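Local coordinates for SusD/RagB family nutrient-binding outer membrane lipoprotein (Bacteroides vulgatus, PDB 4F7A) that probably binds glycans, perhaps mucin O-glycans, at the outer membrane as a SusD-like lipoprotein built on a TPR-like helical scaffold, at residues L118-E123 with I197-S202; I185-C190 with I241-K246; G232-S237 with V330-A335. One frame throughout, in Å; residues are numbered along the deposited sequence. Where two conformers were deposited one is given.

Interaction 1: L118-E123 with I197-S202; sequences LILKVE and IKFANS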
loop_
_atom_site.group_PDB
_atom_site.type_symbol
_atom_site.label_atom_id
_atom_site.label_comp_id
_atom_site.label_asym_id
_atom_site.label_seq_id
_atom_site.Cartn_x
_atom_site.Cartn_y
_atom_site.Cartn_z
ATOM N N LEU A 118 11.520 12.111 -9.467
ATOM C CA LEU A 118 11.166 12.535 -8.110
ATOM C C LEU A 118 9.882 11.876 -7.646
ATOM O O LEU A 118 9.803 11.408 -6.513
ATOM C CB LEU A 118 11.025 14.054 -8.025
ATOM C CG LEU A 118 12.360 14.790 -8.134
ATOM C CD1 LEU A 118 12.165 16.306 -8.036
ATOM C CD2 LEU A 118 13.334 14.320 -7.078
ATOM N N ILE A 119 8.881 11.852 -8.522
ATOM C CA ILE A 119 7.592 11.217 -8.194
ATOM C C ILE A 119 7.805 9.727 -7.893
ATOM O O ILE A 119 7.317 9.194 -6.893
ATOM C CB ILE A 119 6.547 11.450 -9.327
ATOM C CG1 ILE A 119 6.236 12.955 -9.442
ATOM C CG2 ILE A 119 5.219 10.676 -9.039
ATOM C CD1 ILE A 119 5.737 13.403 -10.803
ATOM N N LEU A 120 8.529 9.035 -8.756
ATOM C CA LEU A 120 8.793 7.623 -8.502
ATOM C C LEU A 120 9.574 7.400 -7.199
ATOM O O LEU A 120 9.356 6.425 -6.498
ATOM C CB LEU A 120 9.553 7.012 -9.675
ATOM C CG LEU A 120 8.805 6.899 -10.984
ATOM C CD1 LEU A 120 9.797 6.441 -12.086
ATOM C CD2 LEU A 120 7.563 5.980 -10.869
ATOM N N LYS A 121 10.498 8.304 -6.883
ATOM C CA LYS A 121 11.317 8.172 -5.679
ATOM C C LYS A 121 10.450 8.286 -4.421
ATOM O O LYS A 121 10.607 7.516 -3.454
ATOM C CB LYS A 121 12.425 9.228 -5.719
ATOM C CG LYS A 121 13.439 9.112 -4.614
ATOM C CD LYS A 121 14.692 9.939 -4.893
ATOM C CE LYS A 121 14.443 11.436 -4.825
ATOM N NZ LYS A 121 15.667 12.282 -5.172
ATOM N N VAL A 122 9.499 9.208 -4.452
ATOM C CA VAL A 122 8.555 9.373 -3.345
ATOM C C VAL A 122 7.594 8.191 -3.285
ATOM O O VAL A 122 7.302 7.672 -2.200
ATOM C CB VAL A 122 7.744 10.681 -3.456
ATOM C CG1 VAL A 122 6.652 10.726 -2.380
ATOM C CG2 VAL A 122 8.649 11.872 -3.367
ATOM N N GLU A 123 7.109 7.756 -4.449
ATOM C CA GLU A 123 6.260 6.549 -4.514
ATOM C C GLU A 123 6.950 5.331 -3.865
ATOM O O GLU A 123 6.339 4.604 -3.105
ATOM C CB GLU A 123 5.861 6.229 -5.967
ATOM C CG GLU A 123 5.224 4.832 -6.156
ATOM C CD GLU A 123 3.945 4.618 -5.388
ATOM O OE1 GLU A 123 3.317 5.617 -4.941
ATOM O OE2 GLU A 123 3.560 3.427 -5.234
ATOM N N ILE A 197 2.022 14.741 -13.480
ATOM C CA ILE A 197 1.640 15.738 -12.484
ATOM C C ILE A 197 0.382 15.305 -11.729
ATOM O O ILE A 197 0.298 15.429 -10.494
ATOM C CB ILE A 197 1.431 17.143 -13.102
ATOM C CG1 ILE A 197 2.725 17.638 -13.772
ATOM C CG2 ILE A 197 0.955 18.138 -11.990
ATOM C CD1 ILE A 197 2.600 19.027 -14.511
ATOM N N LYS A 198 -0.585 14.735 -12.453
ATOM C CA LYS A 198 -1.792 14.165 -11.813
ATOM C C LYS A 198 -1.474 13.035 -10.826
ATOM O O LYS A 198 -2.054 12.964 -9.731
ATOM C CB LYS A 198 -2.765 13.720 -12.901
ATOM C CG LYS A 198 -4.133 13.342 -12.420
ATOM C CD LYS A 198 -5.019 12.845 -13.563
ATOM C CE LYS A 198 -5.207 13.861 -14.654
ATOM N NZ LYS A 198 -6.412 13.509 -15.505
ATOM N N PHE A 199 -0.536 12.175 -11.200
ATOM C CA PHE A 199 0.049 11.171 -10.306
ATOM C C PHE A 199 0.627 11.866 -9.046
ATOM O O PHE A 199 0.244 11.532 -7.917
ATOM C CB PHE A 199 1.110 10.375 -11.116
ATOM C CG PHE A 199 1.871 9.296 -10.350
ATOM C CD1 PHE A 199 1.581 8.938 -9.047
ATOM C CD2 PHE A 199 2.887 8.622 -10.999
ATOM C CE1 PHE A 199 2.311 7.950 -8.408
ATOM C CE2 PHE A 199 3.619 7.617 -10.372
ATOM C CZ PHE A 199 3.343 7.288 -9.074
ATOM N N ALA A 200 1.496 12.850 -9.231
ATOM C CA ALA A 200 2.075 13.595 -8.097
ATOM C C ALA A 200 1.004 14.226 -7.198
ATOM O O ALA A 200 1.111 14.191 -5.978
ATOM C CB ALA A 200 3.030 14.699 -8.604
ATOM N N ASN A 201 -0.019 14.811 -7.801
ATOM C CA ASN A 201 -1.090 15.450 -7.028
ATOM C C ASN A 201 -1.847 14.432 -6.185
ATOM O O ASN A 201 -2.158 14.680 -5.024
ATOM C CB ASN A 201 -2.078 16.210 -7.925
ATOM C CG ASN A 201 -1.461 17.387 -8.658
ATOM O OD1 ASN A 201 -0.485 17.977 -8.198
ATOM N ND2 ASN A 201 -2.077 17.775 -9.790
ATOM N N SER A 202 -2.141 13.276 -6.773
ATOM C CA SER A 202 -2.877 12.216 -6.086
ATOM C C SER A 202 -2.044 11.618 -4.970
ATOM O O SER A 202 -2.540 11.368 -3.888
ATOM C CB SER A 202 -3.296 11.133 -7.075
ATOM O OG SER A 202 -4.032 11.722 -8.140
#
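Ile119 and Phe199 make the heart of this helix-helix contact, and the link between them is a CH-pi interaction. The methyl CG2 of Ile119 sits over the centre of the Phe199 ring, 3.6 Å from its centroid and only 9° off the ring normal, so all six ring carbons lie at much the same distance from it. Two torsions bring this about. On Ile119, CG2 is anti to the backbone N, while CG1 lies beside that N and anti to the carbonyl carbon (chi1 -64°), which sends CG1 and CD1 to Ala200. On Phe199, CG is also anti to its backbone N, and the two side chains overlap while pointing opposite ways.

The remaining contacts are plain apolar packing. The second branch of Ile119 runs along the methyl of Ala200, with CD1 3.7 Å from Ala200 CB and CG1 just as near. Leu120 starts off pointing away from the partner helix, yet its CD2 comes round to the edge of the Phe199 ring, 4.3 Å from CE2. One turn on from Ile119, Glu123 offers its aliphatic root: CB lies 4.1 Å from Phe199 CZ, approaching the ring obliquely. A bend at chi2 turns the carboxylate toward helix 193-210, where it has a long, weak ion pair with Arg206.

Within 197-202, Ser202 OG donates to Lys198 O at 2.8 Å, and Ser202 N reaches the same oxygen from the opposite face of its carbonyl plane; the same hydroxyl also bonds to Ile234 N.

The segment axes pass 10.3 Å apart at 32°, running in roughly the same direction, with Ile119 beside Ala200 at the nearest backbone approach. This buried packing, with Ala165 and Val166 of helix 151-174 lying against Ile119 and Ala200, is consistent with the TPR-like helical scaffold of SusD-family proteins.

Interaction 2: I185-C190 with I241-K246; sequences INMCNC and IQISGK
Selenomethionine Met187 lies along the backbone of 244-246, and its side chain can be followed atom by atom. CB starts 3.3 Å from Ser244 O, and CG stays beside that same oxygen. SE then meets the aliphatic part of Lys246, 3.9 Å from CD, the two chains lying roughly perpendicular. A bend at chi3 (53°) turns the terminal methyl back, leaving CE 3.4 Å from Gly245 O and also against Ile243 CG2. The backbone of Met187 is held too: Ser244 N donates to Met187 O at 3.0 Å. Next to it a water donates to both Asn186 O and Ser244 O. Farther along, Gln242 N donates a weak hydrogen bond to Cys188 O, while Cys188 CB packs on Ile243 CD1 and Cys190 SG approaches Ile241 CD1 at 3.5 Å. Asn186 OD1 accepts from Cys188 N, an Asx turn, and also from Cys190 N on the opposite face of its amide plane. The loop thus lines one side of strand 241-243, whose antiparallel partner is strand 329-332; Gln29 of helix 15-30 bonds to Met187 N, and Trp196 of helix 193-210 packs on Cys188 and Cys190.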
loop_
_atom_site.group_PDB
_atom_site.type_symbol
_atom_site.label_atom_id
_atom_site.label_comp_id
_atom_site.label_asym_id
_atom_site.label_seq_id
_atom_site.Cartn_x
_atom_site.Cartn_y
_atom_site.Cartn_z
ATOM N N ILE A 185 9.601 6.263 -21.038
ATOM C CA ILE A 185 9.749 5.868 -19.636
ATOM C C ILE A 185 8.427 5.453 -19.002
ATOM O O ILE A 185 8.384 5.161 -17.805
ATOM C CB ILE A 185 10.406 7.001 -18.769
ATOM C CG1 ILE A 185 9.565 8.273 -18.781
ATOM C CG2 ILE A 185 11.781 7.310 -19.270
ATOM C CD1 ILE A 185 10.019 9.335 -17.726
ATOM N N ASN A 186 7.363 5.366 -19.793
ATOM C CA ASN A 186 6.054 5.030 -19.235
ATOM C C ASN A 186 5.894 3.535 -18.931
ATOM O O ASN A 186 5.486 2.764 -19.791
ATOM C CB ASN A 186 4.941 5.453 -20.190
ATOM C CG ASN A 186 3.558 5.252 -19.588
ATOM O OD1 ASN A 186 3.438 5.022 -18.377
ATOM N ND2 ASN A 186 2.516 5.337 -20.420
HETATM N N MSE A 187 6.191 3.131 -17.708
HETATM C CA MSE A 187 5.743 1.821 -17.218
HETATM C C MSE A 187 4.721 1.924 -16.098
HETATM O O MSE A 187 4.468 0.927 -15.442
HETATM C CB MSE A 187 6.933 1.002 -16.689
HETATM C CG MSE A 187 7.866 0.544 -17.752
HETATM SE SE MSE A 187 9.330 -0.435 -16.917
HETATM C CE MSE A 187 8.374 -1.747 -15.859
ATOM N N CYS A 188 4.129 3.093 -15.877
ATOM C CA CYS A 188 3.199 3.264 -14.745
ATOM C C CYS A 188 1.853 3.861 -15.155
ATOM O O CYS A 188 1.098 4.304 -14.293
ATOM C CB CYS A 188 3.835 4.092 -13.631
ATOM S SG CYS A 188 4.292 5.745 -14.166
ATOM N N ASN A 189 1.542 3.818 -16.451
ATOM C CA ASN A 189 0.278 4.350 -17.007
ATOM C C ASN A 189 0.220 5.884 -16.898
ATOM O O ASN A 189 -0.833 6.461 -16.594
ATOM C CB ASN A 189 -0.952 3.669 -16.396
ATOM C CG ASN A 189 -2.254 3.949 -17.173
ATOM O OD1 ASN A 189 -2.236 4.144 -18.392
ATOM N ND2 ASN A 189 -3.380 3.949 -16.467
ATOM N N CYS A 190 1.374 6.525 -17.166
ATOM C CA CYS A 190 1.482 7.983 -17.300
ATOM C C CYS A 190 2.079 8.310 -18.673
ATOM O O CYS A 190 3.298 8.381 -18.844
ATOM C CB CYS A 190 2.317 8.595 -16.179
ATOM S SG CYS A 190 1.526 8.502 -14.580
ATOM N N ILE A 241 -2.571 4.382 -11.581
ATOM C CA ILE A 241 -1.132 4.135 -11.618
ATOM C C ILE A 241 -0.940 2.646 -11.351
ATOM O O ILE A 241 -1.358 2.130 -10.310
ATOM C CB ILE A 241 -0.368 4.962 -10.570
ATOM C CG1 ILE A 241 -0.724 6.466 -10.699
ATOM C CG2 ILE A 241 1.155 4.714 -10.678
ATOM C CD1 ILE A 241 -0.569 7.102 -12.119
ATOM N N GLN A 242 -0.297 1.976 -12.300
ATOM C CA GLN A 242 -0.103 0.537 -12.244
ATOM C C GLN A 242 1.080 0.179 -13.123
ATOM O O GLN A 242 1.277 0.771 -14.175
ATOM C CB GLN A 242 -1.347 -0.201 -12.721
ATOM C CG GLN A 242 -1.891 0.224 -14.064
ATOM C CD GLN A 242 -3.237 -0.412 -14.348
ATOM O OE1 GLN A 242 -3.940 -0.808 -13.439
ATOM N NE2 GLN A 242 -3.594 -0.509 -15.611
ATOM N N ILE A 243 1.867 -0.771 -12.661
ATOM C CA ILE A 243 3.140 -1.109 -13.298
ATOM C C ILE A 243 3.013 -2.216 -14.331
ATOM O O ILE A 243 2.462 -3.289 -14.039
ATOM C CB ILE A 243 4.186 -1.543 -12.278
ATOM C CG1 ILE A 243 4.411 -0.444 -11.228
ATOM C CG2 ILE A 243 5.528 -1.925 -13.014
ATOM C CD1 ILE A 243 4.916 0.927 -11.761
ATOM N N SER A 244 3.552 -1.963 -15.512
ATOM C CA SER A 244 3.616 -2.970 -16.574
ATOM C C SER A 244 4.585 -2.574 -17.660
ATOM O O SER A 244 4.902 -1.391 -17.843
ATOM C CB SER A 244 2.231 -3.232 -17.193
ATOM O OG SER A 244 1.743 -2.092 -17.905
ATOM N N GLY A 245 5.027 -3.587 -18.395
ATOM C CA GLY A 245 5.843 -3.399 -19.590
ATOM C C GLY A 245 7.286 -3.815 -19.348
ATOM O O GLY A 245 7.677 -4.148 -18.213
ATOM N N LYS A 246 8.061 -3.801 -20.423
ATOM C CA LYS A 246 9.486 -4.163 -20.412
ATOM C C LYS A 246 9.781 -5.526 -19.772
ATOM O O LYS A 246 10.816 -5.708 -19.135
ATOM C CB LYS A 246 10.325 -3.041 -19.777
ATOM C CG LYS A 246 10.294 -1.723 -20.585
ATOM C CD LYS A 246 11.408 -0.767 -20.150
ATOM C CE LYS A 246 11.464 0.491 -20.988
ATOM N NZ LYS A 246 12.310 0.295 -22.201
HETATM O O HOH W 1 4.893 0.103 -20.350
#

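Interaction 3: G232-S237 with V330-A335; sequences GVIESS and VLLTAA
Ile234 is the first residue of 232-237 to meet the other segment, and both its branches are used. With CG1 beside the backbone N (chi1 -62°), the methyl CG2 is anti to that N and presses on Ala334, 3.6 Å from CB and equally close to CA. The longer branch reaches on toward the strand, where CD1 touches Leu332 CD2 at 4.0 Å. One side chain therefore packs against the end of the strand and the start of the helix that follows it.

At Glu235 the backbone takes over. Its side chain points away from the contact and forms a salt bridge with Arg341, but its carbonyl carbon C lies 3.5 Å from Ala334 CB. Ser236 does the same with its own C, 3.4 Å from that methyl, while its side chain also points away. Ser237 follows, its N 3.7 Å from Ala334 CB, so beyond Ile234 the loop wraps this methyl with backbone atoms. Ser237 OG adds a water-mediated link: the water lies 2.8 Å from OG and accepts from Ala335 N at 3.1 Å, serving a backbone N in the first turn of the helix.

That turn is capped by Thr333, whose OG1 bonds to Glu336 N, and Asn240 OD1 accepts from Ala334 N. The loop itself links helix 216-228 to strand 241-243 and crosses the junction of strand 329-332 with helix 334-346, the touching parts being 82° apart in direction. At this junction Leu331 and Leu332 form a classic beta bulge opposite Ile241. Ser202 and Arg206 of helix 193-210 touch Leu332, and Thr366 of helix 356-371 packs on Ala334.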
loop_
_atom_site.group_PDB
_atom_site.type_symbol
_atom_site.label_atom_id
_atom_site.label_comp_id
_atom_site.label_asym_id
_atom_site.label_seq_id
_atom_site.Cartn_x
_atom_site.Cartn_y
_atom_site.Cartn_z
ATOM N N GLY A 232 -4.988 18.454 -11.930
ATOM C CA GLY A 232 -6.025 17.550 -11.445
ATOM C C GLY A 232 -5.468 16.370 -10.681
ATOM O O GLY A 232 -4.260 16.265 -10.502
ATOM N N VAL A 233 -6.379 15.502 -10.216
ATOM C CA VAL A 233 -6.033 14.252 -9.563
ATOM C C VAL A 233 -6.729 13.135 -10.337
ATOM O O VAL A 233 -7.589 13.391 -11.191
ATOM C CB VAL A 233 -6.455 14.230 -8.076
ATOM C CG1 VAL A 233 -5.667 15.282 -7.240
ATOM C CG2 VAL A 233 -7.981 14.445 -7.907
ATOM N N ILE A 234 -6.337 11.901 -10.060
ATOM C CA ILE A 234 -6.876 10.758 -10.787
ATOM C C ILE A 234 -8.330 10.539 -10.392
ATOM O O ILE A 234 -8.642 10.408 -9.212
ATOM C CB ILE A 234 -6.015 9.498 -10.544
ATOM C CG1 ILE A 234 -4.584 9.737 -11.070
ATOM C CG2 ILE A 234 -6.634 8.273 -11.275
ATOM C CD1 ILE A 234 -3.603 8.698 -10.629
ATOM N N GLU A 235 -9.219 10.516 -11.393
ATOM C CA GLU A 235 -10.664 10.361 -11.185
ATOM C C GLU A 235 -11.280 9.176 -11.922
ATOM O O GLU A 235 -12.345 8.709 -11.533
ATOM C CB GLU A 235 -11.376 11.648 -11.637
ATOM C CG GLU A 235 -11.029 12.823 -10.729
ATOM C CD GLU A 235 -11.731 14.114 -11.098
ATOM O OE1 GLU A 235 -12.494 14.130 -12.069
ATOM O OE2 GLU A 235 -11.522 15.125 -10.400
ATOM N N SER A 236 -10.601 8.709 -12.968
ATOM C CA SER A 236 -11.063 7.578 -13.780
ATOM C C SER A 236 -10.132 6.393 -13.624
ATOM O O SER A 236 -8.916 6.561 -13.647
ATOM C CB SER A 236 -11.083 7.968 -15.267
ATOM O OG SER A 236 -11.304 6.820 -16.075
ATOM N N SER A 237 -10.701 5.184 -13.536
ATOM C CA SER A 237 -9.878 3.960 -13.378
ATOM C C SER A 237 -8.949 3.717 -14.558
ATOM O O SER A 237 -7.904 3.093 -14.409
ATOM C CB SER A 237 -10.755 2.734 -13.140
ATOM O OG SER A 237 -11.480 2.895 -11.926
ATOM N N VAL A 330 -1.229 -2.713 -9.582
ATOM C CA VAL A 330 -1.854 -1.472 -9.148
ATOM C C VAL A 330 -1.107 -0.844 -7.962
ATOM O O VAL A 330 -0.751 -1.548 -7.001
ATOM C CB VAL A 330 -3.313 -1.730 -8.761
ATOM C CG1 VAL A 330 -3.925 -0.499 -8.192
ATOM C CG2 VAL A 330 -4.101 -2.220 -10.013
ATOM N N LEU A 331 -0.852 0.464 -8.061
ATOM C CA LEU A 331 -0.156 1.253 -7.021
ATOM C C LEU A 331 -1.015 2.373 -6.438
ATOM O O LEU A 331 -0.923 2.659 -5.239
ATOM C CB LEU A 331 1.142 1.870 -7.563
ATOM C CG LEU A 331 2.247 0.857 -7.903
ATOM C CD1 LEU A 331 3.450 1.585 -8.466
ATOM C CD2 LEU A 331 2.606 0.013 -6.677
ATOM N N LEU A 332 -1.800 3.034 -7.282
ATOM C CA LEU A 332 -2.623 4.178 -6.851
ATOM C C LEU A 332 -3.832 4.338 -7.796
ATOM O O LEU A 332 -3.665 4.589 -8.979
ATOM C CB LEU A 332 -1.767 5.450 -6.821
ATOM C CG LEU A 332 -2.342 6.642 -6.057
ATOM C CD1 LEU A 332 -1.235 7.602 -5.646
ATOM C CD2 LEU A 332 -3.404 7.340 -6.873
ATOM N N THR A 333 -5.039 4.211 -7.249
ATOM C CA THR A 333 -6.240 4.150 -8.051
ATOM C C THR A 333 -7.031 5.437 -7.927
ATOM O O THR A 333 -6.917 6.176 -6.934
ATOM C CB THR A 333 -7.141 2.961 -7.624
ATOM O OG1 THR A 333 -7.603 3.156 -6.279
ATOM C CG2 THR A 333 -6.376 1.608 -7.744
ATOM N N ALA A 334 -7.847 5.673 -8.950
ATOM C CA ALA A 334 -8.893 6.661 -8.931
ATOM C C ALA A 334 -9.837 6.455 -7.731
ATOM O O ALA A 334 -10.212 7.410 -7.043
ATOM C CB ALA A 334 -9.674 6.568 -10.259
ATOM N N ALA A 335 -10.223 5.212 -7.468
ATOM C CA ALA A 335 -11.140 4.930 -6.356
ATOM C C ALA A 335 -10.521 5.420 -5.040
ATOM O O ALA A 335 -11.157 6.164 -4.288
ATOM C CB ALA A 335 -11.489 3.403 -6.279
HETATM O O HOH W 2 -10.107 2.920 -9.509
#

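Overall arrangement
Interactions 1, 2 and 3 form one continuous patch, their centres 12 to 14 Å apart. Phe199 joins interaction 1 to interaction 2: its CG lies 3.7 Å from Ile241 CD1 and its CD2 3.8 Å from Cys190 SG. Helix 193-210 also reaches interaction 3, where Asn201 ND2 probably bonds to Gly232 O at 2.7 Å and Ser202 OG to Ile234 N at 3.0 Å. Interactions 2 and 3 share the two-stranded sheet, with probable hydrogen bonds from Ile241 N to Leu332 O and from Leu331 N to Ile241 O, both 2.8 Å. An acetate, probably from the crystallisation liquor, lies with its nearest atom about 3 Å from Gly245 in interaction 2.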